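Local coordinates for protein MIF (Toxoplasma gondii, PDB 4DH4) that is a putative macrophage migration inhibitory factor of the MIF family, a small alpha/beta protein that assembles as a trimer, at residues S81-C84 with E85-L88. Sequence-based numbering, arbitrary orientation. Where two conformers were deposited one is given.
Sequences SAAC and ERHL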
ATOM      1  N   SER A  81       6.656  16.345   1.436  0.50 16.63           N
ATOM      2  CA  SER A  81       7.956  16.251   0.782  0.50 17.14           C
ATOM      3  C   SER A  81       9.011  16.988   1.598  0.50 17.17           C
ATOM      4  O   SER A  81      10.102  16.462   1.836  0.50 17.16           O
ATOM      5  CB  SER A  81       7.900  16.834  -0.632  0.50 17.14           C
ATOM      6  OG  SER A  81       7.248  15.947  -1.515  0.50 19.39           O
ATOM      7  N   ALA A  82       8.659  18.193   2.042  1.00 17.23           N
ATOM      8  CA  ALA A  82       9.578  19.056   2.801  1.00 17.57           C
ATOM      9  C   ALA A  82       9.966  18.406   4.136  1.00 18.01           C
ATOM     10  O   ALA A  82      11.127  18.463   4.542  1.00 18.25           O
ATOM     11  CB  ALA A  82       8.973  20.439   3.018  1.00 17.75           C
ATOM     12  N   ALA A  83       8.998  17.764   4.787  1.00 18.07           N
ATOM     13  CA  ALA A  83       9.220  17.065   6.057  1.00 18.14           C
ATOM     14  C   ALA A  83      10.130  15.846   5.894  1.00 18.41           C
ATOM     15  O   ALA A  83      10.996  15.591   6.735  1.00 18.11           O
ATOM     16  CB  ALA A  83       7.887  16.664   6.676  1.00 18.13           C
ATOM     17  N   CYS A  84       9.936  15.097   4.809  1.00 18.31           N
ATOM     18  CA  CYS A  84      10.796  13.950   4.507  1.00 18.74           C
ATOM     19  C   CYS A  84      12.225  14.413   4.226  1.00 19.24           C
ATOM     20  O   CYS A  84      13.183  13.766   4.633  1.00 19.23           O
ATOM     21  CB  CYS A  84      10.253  13.156   3.315  1.00 18.35           C
ATOM     22  SG  CYS A  84       8.735  12.216   3.684  1.00 17.74           S
ATOM     23  N   GLU A  85      12.360  15.533   3.527  1.00 19.86           N
ATOM     24  CA  GLU A  85      13.682  16.085   3.225  1.00 21.21           C
ATOM     25  C   GLU A  85      14.391  16.482   4.514  1.00 21.43           C
ATOM     26  O   GLU A  85      15.561  16.157   4.715  1.00 21.37           O
ATOM     27  CB  GLU A  85      13.544  17.296   2.313  1.00 21.39           C
ATOM     28  CG  GLU A  85      14.859  17.828   1.769  1.00 24.00           C
ATOM     29  CD  GLU A  85      14.624  18.906   0.743  1.00 28.41           C
ATOM     30  OE1 GLU A  85      14.833  18.635  -0.457  1.00 29.34           O
ATOM     31  OE2 GLU A  85      14.190  20.016   1.136  1.00 31.45           O
ATOM     32  N   ARG A  86      13.649  17.172   5.376  1.00 22.13           N
ATOM     33  CA  ARG A  86      14.110  17.644   6.681  1.00 22.98           C
ATOM     34  C   ARG A  86      14.489  16.493   7.620  1.00 22.79           C
ATOM     35  O   ARG A  86      15.552  16.517   8.242  1.00 22.89           O
ATOM     36  CB  ARG A  86      13.001  18.503   7.301  1.00 23.31           C
ATOM     37  CG  ARG A  86      13.318  19.223   8.605  1.00 25.74           C
ATOM     38  CD  ARG A  86      12.401  20.454   8.765  1.00 29.86           C
ATOM     39  NE  ARG A  86      10.987  20.114   8.988  1.00 33.41           N
ATOM     40  CZ  ARG A  86       9.995  20.301   8.110  1.00 34.62           C
ATOM     41  NH1 ARG A  86      10.227  20.831   6.911  1.00 35.54           N
ATOM     42  NH2 ARG A  86       8.754  19.954   8.433  1.00 34.04           N
ATOM     43  N   HIS A  87      13.628  15.482   7.714  1.00 22.23           N
ATOM     44  CA  HIS A  87      13.833  14.392   8.669  1.00 22.13           C
ATOM     45  C   HIS A  87      14.606  13.186   8.139  1.00 22.03           C
ATOM     46  O   HIS A  87      15.247  12.477   8.919  1.00 22.54           O
ATOM     47  CB  HIS A  87      12.497  13.946   9.268  1.00 21.91           C
ATOM     48  CG  HIS A  87      11.813  15.015  10.057  1.00 22.70           C
ATOM     49  ND1 HIS A  87      12.302  15.473  11.261  1.00 23.41           N
ATOM     50  CD2 HIS A  87      10.696  15.735   9.804  1.00 23.36           C
ATOM     51  CE1 HIS A  87      11.508  16.421  11.724  1.00 24.05           C
ATOM     52  NE2 HIS A  87      10.523  16.597  10.860  1.00 24.52           N
ATOM     53  N   LEU A  88      14.545  12.945   6.833  1.00 21.63           N
ATOM     54  CA  LEU A  88      15.147  11.736   6.253  1.00 21.42           C
ATOM     55  C   LEU A  88      16.333  12.012   5.329  1.00 21.15           C
ATOM     56  O   LEU A  88      17.096  11.100   5.015  1.00 21.02           O
ATOM     57  CB  LEU A  88      14.097  10.892   5.509  1.00 21.33           C
ATOM     58  CG  LEU A  88      12.797  10.503   6.229  1.00 21.04           C
ATOM     59  CD1 LEU A  88      11.852   9.781   5.270  1.00 21.24           C
ATOM     60  CD2 LEU A  88      13.051   9.653   7.466  1.00 20.96           C
TER
HETATM   61  O   HOH W   1      12.574  20.745   3.954  1.00 31.98           O
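Ser81, Ala82, Ala83 and Cys84 each offer a carbonyl oxygen to the amide four residues on, so 81-84 and 85-88 are successive turns of one alpha helix. The bond from Glu85 N to Ser81 O is 3.0 Å long; the last, from Leu88 N to Cys84 O, is 2.7 Å but more bent, with an N-H...O angle of 143°, just where the helix runs out. Ala82 O, besides receiving Arg86 N, accepts a hydrogen from a water at 2.8 Å, which reaches on weakly to Glu85 OE2. The other carboxylate oxygen, Glu85 OE1, is taken by the backbone N of Lys92.

Arg86 folds back along the helix. Its chain starts with CG anti to the backbone N, then bends at chi3 (68°), laying the guanidinium over the preceding turn. Ala83 CA lies 3.6 Å above one face of the Arg86 guanidinium, offset toward its rim. Arg86 NH2 comes within 3.8 Å of Ala83 CB. Asp22 OD1 takes a salt bridge from Arg86 NH2, which probably steadies this pose, and a hydrogen bond from His87 NE2, so one carboxylate oxygen ties both side chains to helix 13-31. On the side facing the sheet, Cys84 CB packs against Leu88 CD1 at 4.2 Å. The arrangement is that of a helix end in a beta-alpha-beta unit of the MIF fold: helix 70-88 links strands 58-65 and 95-102, with Cys84 and Leu88 facing the sheet strands while Ala83, His87 and Leu88 pack on helix 13-31.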